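Local atomic coordinates of putative 6-phosphogluconolactonase (Neisseria gonorrhoeae, PDB entry 3LHI), a protein that probably hydrolyses 6-phosphogluconolactone to 6-phosphogluconate, the second step of the oxidative pentose phosphate pathway. Residues A[51-54]-A[55-58]; A[72-75]-A[76-79]; A[82-85]-A[86-90]; A[176-179]-A[180-184]. All blocks are in the same frame, centred on the assembly; numbering follows the deposited sequence. Where two conformers were deposited one is given.

Contact 1: A[51-54]-A[55-58]; sequences NALS and QKDL
Gln55 runs back alongside the last turn of the helix it follows: its first torsion (chi1 -64°) sets CG beside its own backbone N, and Gln55 CG lies 3.6 Å from the carbonyl oxygen Asn51 O. Beyond CG the chain is extended, and its amide reaches the amide of Asn51 without bonding to it: Asn51 ND2 and Gln55 NE2 stay 4.0 Å apart, and the two planes are turned 79° against each other, nearly perpendicular. The polar end of Asn51 is engaged elsewhere, through OD1 and Lys91. A second pair meets at about a right angle, where the methyl Leu53 CD1 comes within 4.2 Å of Lys56 CG. The lysine chain bends at chi2 and then runs straight, leading its ammonium group away from the contact to a salt bridge with Asp20 on helix 11-33.

The stretch illustrates how a helix of an alpha/beta fold unwinds on its way to the next strand, here helix 47-54 giving way to the loop before strand 63-71. The i to i+4 bonding gives way to i to i+3: Gln55 N donates to Ala52 O at 3.2 Å, and Lys56 N to Leu53 O at 3.0 Å.

Ser54 turns back over the same turn. With chi1 at 76°, the hydroxyl lies between the backbone N and the carbonyl carbon, and from there Ser54 OG donates to Asn51 O at 2.7 Å. Asn92 also bonds to this hydroxyl. Farther on, Asp57 is the centre of an inverse gamma turn, and the weak bond from Leu58 N to Lys56 O spans it.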
ATOM      1  N   ASN A  51     -14.035   3.337  -2.310  1.00  9.44           N
ATOM      2  CA  ASN A  51     -15.434   3.673  -2.141  1.00  9.76           C
ATOM      3  C   ASN A  51     -16.282   2.412  -1.910  1.00 10.16           C
ATOM      4  O   ASN A  51     -17.130   2.381  -1.001  1.00 10.78           O
ATOM      5  CB  ASN A  51     -15.920   4.503  -3.330  1.00 10.49           C
ATOM      6  CG  ASN A  51     -17.359   4.910  -3.187  1.00 10.80           C
ATOM      7  OD1 ASN A  51     -17.693   5.672  -2.276  1.00 12.51           O
ATOM      8  ND2 ASN A  51     -18.202   4.343  -4.036  1.00 12.54           N
ATOM      9  N   ALA A  52     -16.079   1.393  -2.720  1.00  9.76           N
ATOM     10  CA  ALA A  52     -16.807   0.150  -2.570  1.00 10.61           C
ATOM     11  C   ALA A  52     -16.506  -0.483  -1.191  1.00 10.47           C
ATOM     12  O   ALA A  52     -17.394  -1.005  -0.505  1.00 11.66           O
ATOM     13  CB  ALA A  52     -16.497  -0.818  -3.700  1.00 11.84           C
ATOM     14  N   LEU A  53     -15.232  -0.529  -0.809  1.00 11.13           N
ATOM     15  CA  LEU A  53     -14.850  -1.160   0.456  1.00 11.61           C
ATOM     16  C   LEU A  53     -15.479  -0.417   1.620  1.00 10.18           C
ATOM     17  O   LEU A  53     -15.894  -1.056   2.612  1.00 11.98           O
ATOM     18  CB  LEU A  53     -13.332  -1.204   0.585  1.00 10.73           C
ATOM     19  CG  LEU A  53     -12.767  -1.796   1.870  1.00 10.86           C
ATOM     20  CD1 LEU A  53     -13.175  -3.282   1.980  1.00 13.23           C
ATOM     21  CD2 LEU A  53     -11.260  -1.653   1.877  1.00 12.25           C
ATOM     22  N   SER A  54     -15.575   0.921   1.519  1.00 10.07           N
ATOM     23  CA  SER A  54     -16.084   1.744   2.609  1.00 10.57           C
ATOM     24  C   SER A  54     -17.524   1.391   2.984  1.00 10.39           C
ATOM     25  O   SER A  54     -17.968   1.693   4.101  1.00 11.31           O
ATOM     26  CB  SER A  54     -15.985   3.231   2.282  1.00 10.57           C
ATOM     27  OG  SER A  54     -16.999   3.653   1.359  1.00 10.91           O
ATOM     28  N   GLN A  55     -18.259   0.804   2.043  1.00 11.46           N
ATOM     29  CA  GLN A  55     -19.659   0.412   2.231  1.00 11.56           C
ATOM     30  C   GLN A  55     -19.838  -0.955   2.837  1.00 13.78           C
ATOM     31  O   GLN A  55     -20.954  -1.322   3.196  1.00 15.61           O
ATOM     32  CB  GLN A  55     -20.405   0.477   0.884  1.00 12.23           C
ATOM     33  CG  GLN A  55     -20.483   1.895   0.304  1.00 12.85           C
ATOM     34  CD  GLN A  55     -21.194   1.950  -1.030  1.00 15.62           C
ATOM     35  OE1 GLN A  55     -21.768   0.966  -1.467  1.00 18.33           O
ATOM     36  NE2 GLN A  55     -21.172   3.099  -1.653  1.00 19.40           N
ATOM     37  N   LYS A  56     -18.775  -1.736   2.931  1.00 12.87           N
ATOM     38  CA  LYS A  56     -18.872  -3.091   3.464  1.00 13.47           C
ATOM     39  C   LYS A  56     -19.208  -3.055   4.973  1.00 14.06           C
ATOM     40  O   LYS A  56     -18.650  -2.224   5.754  1.00 15.22           O
ATOM     41  CB  LYS A  56     -17.555  -3.841   3.228  1.00 15.18           C
ATOM     42  CG  LYS A  56     -17.240  -4.114   1.800  1.00 15.29           C
ATOM     43  CD  LYS A  56     -18.169  -5.201   1.263  1.00 17.03           C
ATOM     44  CE  LYS A  56     -17.787  -5.651  -0.106  1.00 18.45           C
ATOM     45  NZ  LYS A  56     -18.598  -6.869  -0.540  1.00 24.94           N
ATOM     46  N   ASP A  57     -20.145  -3.930   5.359  1.00 17.62           N
ATOM     47  CA  ASP A  57     -20.620  -3.978   6.757  1.00 19.54           C
ATOM     48  C   ASP A  57     -19.759  -4.875   7.600  1.00 20.66           C
ATOM     49  O   ASP A  57     -20.216  -5.831   8.174  1.00 28.37           O
ATOM     50  CB  ASP A  57     -22.102  -4.337   6.848  1.00 25.80           C
ATOM     51  CG  ASP A  57     -22.771  -3.888   8.190  1.00 31.36           C
ATOM     52  OD1 ASP A  57     -22.327  -2.940   8.946  1.00 28.37           O
ATOM     53  OD2 ASP A  57     -23.847  -4.465   8.445  1.00 40.09           O
ATOM     54  N   LEU A  58     -18.494  -4.518   7.714  1.00 16.85           N
ATOM     55  CA  LEU A  58     -17.495  -5.165   8.554  1.00 16.47           C
ATOM     56  C   LEU A  58     -17.482  -4.499   9.915  1.00 16.10           C
ATOM     57  O   LEU A  58     -17.909  -3.365  10.114  1.00 14.87           O
ATOM     58  CB  LEU A  58     -16.058  -4.956   7.926  1.00 18.77           C
ATOM     59  CG  LEU A  58     -15.779  -5.667   6.618  1.00 20.67           C
ATOM     60  CD1 LEU A  58     -14.433  -5.340   6.083  1.00 21.09           C
ATOM     61  CD2 LEU A  58     -15.938  -7.201   6.777  1.00 29.14           C
TER

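Contact 2: A[72-75]-A[76-79]; sequences IVPT and NHAD. With EDO (1,2-ethanediol), chain C.
Val73 presses on one face of the His77 imidazole, and this is where the contact is tight. Val73 CB sits 4.0 Å from the ring centroid and 23° off the ring normal, a CH-pi contact displaced toward the rim, while Val73 CG2 approaches His77 CB to 3.6 Å. At its edge the ring is fixed by Asp79 N, which donates almost in the ring plane to His77 ND1 at 2.9 Å; this bond makes ND1 the acceptor and restrains rotation about chi2. The ring of His173 meets the imidazole nearly at right angles, and the same His173 bonds the carboxylate of Asp79.

Between strand 63-71 and helix 81-88, the chain reverses in a type I beta turn from Pro74 to His77, closed by His77 N donating to Pro74 O at 3.0 Å. Thr75 and Asn76 occupy its corners.

Toward solvent the contact is looser. The exposed Asn76 merely lays OD1 3.4 Å from Pro74 CB. A water donates to both Thr75 O and His77 O, at 2.8 Å each, bridging two carbonyls. A 1,2-ethanediol molecule, probably from the crystallisation liquor, donates through O1 to Ala78 O at 3.1 Å.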
ATOM      1  N   ILE A  72       6.077  12.722   2.369  1.00 11.53           N
ATOM      2  CA  ILE A  72       6.395  13.494   3.573  1.00 12.11           C
ATOM      3  C   ILE A  72       6.062  14.950   3.282  1.00 12.70           C
ATOM      4  O   ILE A  72       6.912  15.746   2.884  1.00 14.34           O
ATOM      5  CB  ILE A  72       7.837  13.276   4.054  1.00 12.80           C
ATOM      6  CG1 ILE A  72       8.075  11.775   4.316  1.00 13.04           C
ATOM      7  CG2 ILE A  72       8.063  14.102   5.288  1.00 14.04           C
ATOM      8  CD1 ILE A  72       9.507  11.413   4.782  1.00 15.74           C
ATOM      9  N   VAL A  73       4.781  15.216   3.436  1.00 12.68           N
ATOM     10  CA  VAL A  73       4.112  16.508   3.256  1.00 12.97           C
ATOM     11  C   VAL A  73       3.044  16.584   4.311  1.00 13.39           C
ATOM     12  O   VAL A  73       2.611  15.570   4.847  1.00 13.48           O
ATOM     13  CB  VAL A  73       3.468  16.642   1.840  1.00 15.11           C
ATOM     14  CG1 VAL A  73       4.540  16.636   0.716  1.00 17.42           C
ATOM     15  CG2 VAL A  73       2.361  15.633   1.590  1.00 14.52           C
ATOM     16  N   PRO A  74       2.582  17.808   4.651  1.00 13.96           N
ATOM     17  CA  PRO A  74       1.531  17.886   5.647  1.00 12.82           C
ATOM     18  C   PRO A  74       0.281  17.089   5.236  1.00 11.72           C
ATOM     19  O   PRO A  74       0.021  16.927   4.051  1.00 12.98           O
ATOM     20  CB  PRO A  74       1.230  19.374   5.716  1.00 15.28           C
ATOM     21  CG  PRO A  74       2.549  19.989   5.355  1.00 16.35           C
ATOM     22  CD  PRO A  74       3.108  19.127   4.267  1.00 13.95           C
ATOM     23  N   THR A  75      -0.491  16.652   6.209  1.00 12.83           N
ATOM     24  CA  THR A  75      -1.618  15.815   5.886  1.00 13.64           C
ATOM     25  C   THR A  75      -2.783  16.532   5.190  1.00 16.13           C
ATOM     26  O   THR A  75      -3.681  15.872   4.656  1.00 13.80           O
ATOM     27  CB  THR A  75      -2.077  15.036   7.112  1.00 14.76           C
ATOM     28  OG1 THR A  75      -2.563  15.932   8.110  1.00 15.74           O
ATOM     29  CG2 THR A  75      -1.006  14.088   7.645  1.00 15.16           C
ATOM     30  N   ASN A  76      -2.743  17.858   5.137  1.00 14.98           N
ATOM     31  CA  ASN A  76      -3.697  18.639   4.349  1.00 15.32           C
ATOM     32  C   ASN A  76      -3.159  19.059   2.991  1.00 15.18           C
ATOM     33  O   ASN A  76      -3.817  19.825   2.301  1.00 19.04           O
ATOM     34  CB  ASN A  76      -4.196  19.841   5.154  1.00 16.78           C
ATOM     35  CG  ASN A  76      -3.144  20.850   5.451  1.00 18.02           C
ATOM     36  OD1 ASN A  76      -1.946  20.575   5.422  1.00 18.21           O
ATOM     37  ND2 ASN A  76      -3.595  22.061   5.824  1.00 20.78           N
ATOM     38  N   HIS A  77      -1.985  18.544   2.580  1.00 13.79           N
ATOM     39  CA  HIS A  77      -1.362  18.840   1.290  1.00 13.53           C
ATOM     40  C   HIS A  77      -2.033  18.056   0.172  1.00 13.33           C
ATOM     41  O   HIS A  77      -2.486  16.909   0.384  1.00 14.14           O
ATOM     42  CB  HIS A  77       0.119  18.485   1.368  1.00 15.02           C
ATOM     43  CG  HIS A  77       0.970  18.919   0.223  1.00 15.16           C
ATOM     44  ND1 HIS A  77       0.980  18.295  -1.011  1.00 15.36           N
ATOM     45  CD2 HIS A  77       1.860  19.945   0.139  1.00 20.01           C
ATOM     46  CE1 HIS A  77       1.874  18.903  -1.789  1.00 17.34           C
ATOM     47  NE2 HIS A  77       2.437  19.887  -1.102  1.00 19.22           N
ATOM     48  N   ALA A  78      -2.076  18.623  -1.032  1.00 14.70           N
ATOM     49  CA  ALA A  78      -2.710  17.929  -2.134  1.00 15.04           C
ATOM     50  C   ALA A  78      -2.135  16.555  -2.443  1.00 14.25           C
ATOM     51  O   ALA A  78      -2.835  15.709  -2.986  1.00 15.60           O
ATOM     52  CB  ALA A  78      -2.643  18.817  -3.414  1.00 17.90           C
ATOM     53  N   ASP A  79      -0.857  16.347  -2.167  1.00 12.82           N
ATOM     54  CA  ASP A  79      -0.167  15.102  -2.476  1.00 12.75           C
ATOM     55  C   ASP A  79      -0.104  14.143  -1.278  1.00 12.29           C
ATOM     56  O   ASP A  79       0.606  13.152  -1.352  1.00 13.02           O
ATOM     57  CB  ASP A  79       1.246  15.401  -3.015  1.00 14.86           C
ATOM     58  CG  ASP A  79       1.239  16.168  -4.316  1.00 18.34           C
ATOM     59  OD1 ASP A  79       0.262  16.028  -5.064  1.00 18.59           O
ATOM     60  OD2 ASP A  79       2.229  16.872  -4.554  1.00 18.94           O
TER
HETATM   61  C1  EDO C 233      -6.003  15.495  -1.398  1.00 32.80           C
HETATM   62  O1  EDO C 233      -5.918  15.832  -2.819  1.00 32.09           O
HETATM   63  C2  EDO C 233      -7.259  14.708  -0.975  1.00 30.08           C
HETATM   64  O2  EDO C 233      -7.570  13.595  -1.841  1.00 23.69           O
HETATM   65  O   HOH W   1      -4.683  16.213   2.020  1.00 16.13           O

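Contact 3: A[82-85]-A[86-90]; sequences TGLV and REYLL. With EDO (1,2-ethanediol), chain C.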
ATOM      1  N   THR A  82      -2.564  10.383   3.129  1.00  9.92           N
ATOM      2  CA  THR A  82      -3.456  10.474   4.273  1.00  9.38           C
ATOM      3  C   THR A  82      -4.703  11.240   3.898  1.00  9.84           C
ATOM      4  O   THR A  82      -5.847  10.806   4.158  1.00 10.61           O
ATOM      5  CB  THR A  82      -2.745  11.139   5.445  1.00  9.30           C
ATOM      6  OG1 THR A  82      -1.656  10.284   5.863  1.00 10.94           O
ATOM      7  CG2 THR A  82      -3.712  11.336   6.646  1.00 10.86           C
ATOM      8  N   GLY A  83      -4.522  12.377   3.229  1.00  9.77           N
ATOM      9  CA  GLY A  83      -5.680  13.144   2.772  1.00 11.14           C
ATOM     10  C   GLY A  83      -6.549  12.385   1.780  1.00 10.27           C
ATOM     11  O   GLY A  83      -7.770  12.435   1.834  1.00 10.82           O
ATOM     12  N   LEU A  84      -5.891  11.673   0.875  0.50 10.87           N
ATOM     13  CA  LEU A  84      -6.560  10.814  -0.109  0.50 10.49           C
ATOM     14  C   LEU A  84      -7.481   9.857   0.593  0.50  9.35           C
ATOM     15  O   LEU A  84      -8.678   9.848   0.300  0.50 10.20           O
ATOM     16  CB  LEU A  84      -5.546  10.015  -0.950  0.50 11.10           C
ATOM     17  CG  LEU A  84      -6.156   9.020  -1.920  0.50 12.41           C
ATOM     18  CD1 LEU A  84      -6.597   9.782  -3.186  0.50 15.89           C
ATOM     19  CD2 LEU A  84      -5.104   7.876  -2.167  0.50 14.38           C
ATOM     20  N   VAL A  85      -6.906   9.051   1.502  1.00 10.12           N
ATOM     21  CA  VAL A  85      -7.613   8.017   2.198  1.00 11.05           C
ATOM     22  C   VAL A  85      -8.762   8.599   3.053  1.00 10.69           C
ATOM     23  O   VAL A  85      -9.860   8.016   3.122  1.00 10.84           O
ATOM     24  CB  VAL A  85      -6.642   7.138   2.999  1.00 12.63           C
ATOM     25  CG1 VAL A  85      -7.363   6.184   3.935  1.00 20.58           C
ATOM     26  CG2 VAL A  85      -5.743   6.365   2.023  1.00 14.25           C
ATOM     27  N   ARG A  86      -8.544   9.743   3.670  1.00 10.48           N
ATOM     28  CA  ARG A  86      -9.598  10.395   4.415  1.00 10.89           C
ATOM     29  C   ARG A  86     -10.749  10.794   3.487  1.00 11.95           C
ATOM     30  O   ARG A  86     -11.901  10.652   3.870  1.00 15.24           O
ATOM     31  CB  ARG A  86      -9.057  11.573   5.182  1.00 10.57           C
ATOM     32  CG  ARG A  86      -8.329  11.104   6.435  1.00 12.78           C
ATOM     33  CD  ARG A  86      -7.551  12.246   7.103  1.00 12.92           C
ATOM     34  NE  ARG A  86      -7.005  11.802   8.374  1.00 12.30           N
ATOM     35  CZ  ARG A  86      -6.122  12.480   9.088  1.00 13.80           C
ATOM     36  NH1 ARG A  86      -5.614  13.582   8.631  1.00 13.42           N
ATOM     37  NH2 ARG A  86      -5.757  12.023  10.291  1.00 15.76           N
ATOM     38  N   GLU A  87     -10.439  11.247   2.287  1.00 10.28           N
ATOM     39  CA  GLU A  87     -11.481  11.716   1.355  1.00 11.30           C
ATOM     40  C   GLU A  87     -12.292  10.514   0.857  1.00 11.80           C
ATOM     41  O   GLU A  87     -13.513  10.615   0.747  1.00 12.74           O
ATOM     42  CB  GLU A  87     -10.871  12.468   0.184  1.00 11.38           C
ATOM     43  CG  GLU A  87     -11.900  12.935  -0.860  1.00 13.81           C
ATOM     44  CD  GLU A  87     -11.416  13.949  -1.859  1.00 17.96           C
ATOM     45  OE1 GLU A  87     -10.197  14.222  -1.945  1.00 18.27           O
ATOM     46  OE2 GLU A  87     -12.294  14.500  -2.552  1.00 21.58           O
ATOM     47  N   TYR A  88     -11.642   9.414   0.498  1.00 10.75           N
ATOM     48  CA  TYR A  88     -12.306   8.380  -0.259  1.00 10.61           C
ATOM     49  C   TYR A  88     -12.580   7.084   0.443  1.00 10.84           C
ATOM     50  O   TYR A  88     -13.412   6.325  -0.014  1.00 12.65           O
ATOM     51  CB  TYR A  88     -11.543   8.139  -1.557  1.00 11.03           C
ATOM     52  CG  TYR A  88     -11.441   9.311  -2.528  1.00 11.99           C
ATOM     53  CD1 TYR A  88     -12.522   9.699  -3.299  1.00 11.01           C
ATOM     54  CD2 TYR A  88     -10.234   9.976  -2.715  1.00 12.35           C
ATOM     55  CE1 TYR A  88     -12.402  10.692  -4.216  1.00 13.32           C
ATOM     56  CE2 TYR A  88     -10.124  10.977  -3.643  1.00 11.84           C
ATOM     57  CZ  TYR A  88     -11.207  11.284  -4.418  1.00 13.84           C
ATOM     58  OH  TYR A  88     -11.030  12.278  -5.393  1.00 15.30           O
ATOM     59  N   LEU A  89     -11.844   6.777   1.512  1.00  9.42           N
ATOM     60  CA  LEU A  89     -12.016   5.511   2.226  1.00  9.62           C
ATOM     61  C   LEU A  89     -12.638   5.660   3.608  1.00 10.68           C
ATOM     62  O   LEU A  89     -13.480   4.849   3.959  1.00 10.79           O
ATOM     63  CB  LEU A  89     -10.640   4.802   2.339  1.00  9.58           C
ATOM     64  CG  LEU A  89     -10.672   3.423   3.068  1.00 10.52           C
ATOM     65  CD1 LEU A  89     -11.650   2.405   2.441  1.00 12.09           C
ATOM     66  CD2 LEU A  89      -9.204   2.847   3.088  1.00 12.98           C
ATOM     67  N   LEU A  90     -12.197   6.638   4.387  1.00  9.99           N
ATOM     68  CA  LEU A  90     -12.647   6.749   5.788  1.00 10.33           C
ATOM     69  C   LEU A  90     -13.967   7.509   5.853  1.00 10.57           C
ATOM     70  O   LEU A  90     -14.050   8.642   6.325  1.00 11.75           O
ATOM     71  CB  LEU A  90     -11.585   7.392   6.655  1.00 10.88           C
ATOM     72  CG  LEU A  90     -10.221   6.674   6.682  1.00 11.47           C
ATOM     73  CD1 LEU A  90      -9.252   7.439   7.558  1.00 12.50           C
ATOM     74  CD2 LEU A  90     -10.315   5.202   7.105  1.00 13.82           C
TER
HETATM   75  C1  EDO C 233      -6.003  15.495  -1.398  1.00 32.80           C
HETATM   76  O1  EDO C 233      -5.918  15.832  -2.819  1.00 32.09           O
HETATM   77  C2  EDO C 233      -7.259  14.708  -0.975  1.00 30.08           C
HETATM   78  O2  EDO C 233      -7.570  13.595  -1.841  1.00 23.69           O
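Thr82 O receives Arg86 N at 2.9 Å, and Gly83 O and Leu84 O take Glu87 N and Tyr88 N in the same i to i+4 pattern. This is helix 81-88, the helical limb of the beta-alpha-beta unit formed with strands 63-71 and 98-99. The pattern changes at the C-terminal end, where Val85 O accepts two donors: Leu89 N at 2.8 Å and Leu90 N at 3.0 Å. The second is an i to i+5 bond, so the last turn widens as the chain leaves the helix.

Side chains one turn apart follow the same spacing. Thr82 and Arg86 lie side by side and point the same way, with Thr82 CG2 over one face of the guanidinium, 3.5 Å from Arg86 NH1. The arginine chain is extended from CG to NE, which carries the charged group to a salt bridge with Asp105 and a cation-pi contact with Trp99.

On the flank turned to helix 47-54, Leu84, in the one of its two conformers given, crosses Tyr88 at about a right angle, its CD1 methyl lying against the CD2 side of the ring; the tyrosine hydroxyl is bonded to Arg44. Val85 and Leu89 again run alongside each other. Val85 CG1, anti to the backbone N (chi1 170°), meets Leu89 CB at 3.9 Å and Leu90 CG at 4.0 Å, an apolar cluster beside strand 63-71.

Glu87 extends outward, away from this cluster, and its CG lies over the centre of one face of the Tyr88 ring. Glu87 OE1 accepts a hydrogen bond from O2 of a 1,2-ethanediol molecule at 2.7 Å.

Contact 4: A[176-179]-A[180-184]; sequences ISMT and LDAIA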
ATOM      1  N   ILE A 176       7.990   7.892   3.051  0.50 10.63           N
ATOM      2  CA  ILE A 176       8.131   6.841   4.029  0.50 10.32           C
ATOM      3  C   ILE A 176       7.405   5.634   3.440  0.50 10.85           C
ATOM      4  O   ILE A 176       6.239   5.756   3.054  0.50 10.26           O
ATOM      5  CB  ILE A 176       7.654   7.269   5.451  0.50 11.34           C
ATOM      6  CG1 ILE A 176       7.771   6.101   6.431  0.50 12.64           C
ATOM      7  CG2 ILE A 176       6.243   7.889   5.444  0.50 14.81           C
ATOM      8  CD1 ILE A 176       7.336   6.480   7.827  0.50 16.27           C
ATOM      9  N   SER A 177       8.100   4.484   3.373  1.00 10.40           N
ATOM     10  CA  SER A 177       7.610   3.264   2.723  1.00 10.58           C
ATOM     11  C   SER A 177       7.710   2.077   3.629  1.00 10.12           C
ATOM     12  O   SER A 177       8.676   1.905   4.383  1.00 11.15           O
ATOM     13  CB  SER A 177       8.402   2.949   1.497  1.00 11.04           C
ATOM     14  OG  SER A 177       7.852   1.935   0.696  1.00 11.42           O
HETATM   15  N   MSE A 178       6.725   1.190   3.508  1.00 10.03           N
HETATM   16  CA  MSE A 178       6.957  -0.177   3.959  1.00 10.03           C
HETATM   17  C   MSE A 178       8.185  -0.736   3.221  1.00 10.84           C
HETATM   18  O   MSE A 178       8.439  -0.487   2.030  1.00 10.94           O
HETATM   19  CB  MSE A 178       5.740  -1.030   3.649  1.00 10.30           C
HETATM   20  CG  MSE A 178       4.568  -0.834   4.599  1.00 11.26           C
HETATM   21 SE   MSE A 178       3.011  -1.880   4.217  0.75 11.58          SE
HETATM   22  CE  MSE A 178       3.635  -3.576   4.812  1.00 10.92           C
ATOM     23  N   THR A 179       8.910  -1.565   3.924  1.00 10.49           N
ATOM     24  CA  THR A 179      10.044  -2.274   3.392  1.00  9.93           C
ATOM     25  C   THR A 179       9.650  -3.544   2.674  1.00  9.35           C
ATOM     26  O   THR A 179       8.492  -4.036   2.822  1.00 10.78           O
ATOM     27  CB  THR A 179      11.034  -2.605   4.508  1.00 10.59           C
ATOM     28  OG1 THR A 179      10.328  -3.472   5.424  1.00 11.42           O
ATOM     29  CG2 THR A 179      11.600  -1.377   5.199  1.00 12.54           C
ATOM     30  N   LEU A 180      10.537  -4.133   1.898  1.00 10.80           N
ATOM     31  CA  LEU A 180      10.282  -5.424   1.300  1.00 10.65           C
ATOM     32  C   LEU A 180       9.909  -6.483   2.349  1.00 10.79           C
ATOM     33  O   LEU A 180       8.975  -7.267   2.143  1.00 11.50           O
ATOM     34  CB  LEU A 180      11.469  -5.862   0.458  1.00 11.96           C
ATOM     35  CG  LEU A 180      11.314  -7.175  -0.269  1.00 13.25           C
ATOM     36  CD1 LEU A 180      10.121  -7.249  -1.207  1.00 15.11           C
ATOM     37  CD2 LEU A 180      12.627  -7.483  -1.001  1.00 16.47           C
ATOM     38  N   ASP A 181      10.637  -6.473   3.467  1.00 10.88           N
ATOM     39  CA  ASP A 181      10.350  -7.434   4.559  1.00 11.86           C
ATOM     40  C   ASP A 181       8.946  -7.270   5.069  1.00 11.75           C
ATOM     41  O   ASP A 181       8.245  -8.268   5.319  1.00 11.85           O
ATOM     42  CB  ASP A 181      11.380  -7.251   5.684  1.00 12.48           C
ATOM     43  CG  ASP A 181      11.139  -8.160   6.855  1.00 13.70           C
ATOM     44  OD1 ASP A 181      10.418  -7.749   7.784  1.00 14.69           O
ATOM     45  OD2 ASP A 181      11.717  -9.244   6.830  1.00 14.54           O
ATOM     46  N   ALA A 182       8.524  -6.050   5.303  1.00 10.90           N
ATOM     47  CA  ALA A 182       7.196  -5.778   5.824  1.00 11.22           C
ATOM     48  C   ALA A 182       6.129  -6.271   4.848  1.00 10.84           C
ATOM     49  O   ALA A 182       5.126  -6.864   5.278  1.00 11.97           O
ATOM     50  CB  ALA A 182       6.999  -4.259   6.137  1.00 12.22           C
ATOM     51  N   ILE A 183       6.327  -6.021   3.564  1.00  9.60           N
ATOM     52  CA  ILE A 183       5.386  -6.484   2.551  1.00 10.36           C
ATOM     53  C   ILE A 183       5.313  -7.972   2.515  1.00 11.90           C
ATOM     54  O   ILE A 183       4.220  -8.563   2.534  1.00 12.41           O
ATOM     55  CB  ILE A 183       5.782  -5.911   1.138  1.00 11.00           C
ATOM     56  CG1 ILE A 183       5.652  -4.402   1.156  1.00 10.47           C
ATOM     57  CG2 ILE A 183       5.007  -6.591   0.008  1.00 11.97           C
ATOM     58  CD1 ILE A 183       6.260  -3.692  -0.121  1.00 12.84           C
ATOM     59  N   ALA A 184       6.487  -8.618   2.515  1.00 12.71           N
ATOM     60  CA  ALA A 184       6.569 -10.058   2.367  1.00 13.97           C
ATOM     61  C   ALA A 184       5.917 -10.798   3.542  1.00 13.13           C
ATOM     62  O   ALA A 184       5.471 -11.938   3.340  1.00 17.77           O
ATOM     63  CB  ALA A 184       8.012 -10.499   2.205  1.00 15.06           C
TER
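Thr179 OG1 accepts Ala182 N at 3.1 Å with a fairly straight N-H, a side-chain cap on a backbone amide in the first turn of a helix. The threonine has chi1 at 62°, which swings OG1 round between its own N and carbonyl carbon and over the helix start. The same hydroxyl donates to Val161 O, so it accepts and donates at once. Thr179 O then takes Ile183 N at 3.0 Å, the first i to i+4 bond of the helix, and Ala184 N follows onto Leu180 O at 2.9 Å.

Thr179 is thus the N-cap of helix 180-184, placed exactly where strand 175-178 of the central mixed sheet ends; the directions of the short segments 176-178 and 180-184 differ by 42°. Further back on the strand, Ser177 OG donates to Met178 O at 2.8 Å and is itself bonded to Ser143 N, so it has a partner in each role. Ala182 O has partners beyond the two segments, Thr186 OG1 and Gln127 NE2.

Apolar groups fill in around these bonds. Selenomethionine Met178 bends at chi3 (74°), bringing Met178 CE to 3.7 Å from Ala182 CB, and Met178 CB lies 4.2 Å from Ile183 CG1. Ile183 CG1 also closes on Thr179 O at 3.3 Å, beside the capping turn, while Leu131 of strand 130-133 touches both Met178 and Ile183.

In the fold
The four contacts follow one another along the chain, each closing before the next opens, and three flank strand 63-71. Contact 1 ends the helix leading into that strand, contact 2 is the loop leaving it, and contact 3 is the helix that loop feeds. Contacts 1 and 3 have centres 13 Å apart and touch where Ser54 and Leu53 meet Leu89; contacts 2 and 3, with centres 12 Å apart, meet through Thr75 and share the ethanediol. Contact 4 lies across the chain's centre from contacts 1 and 3, yet Ile176 touches Ile72. Strand 63-71 is thus the element that contacts 1, 2 and 3 adjoin along the chain, and with which strand 175-178 of contact 4 pairs antiparallel.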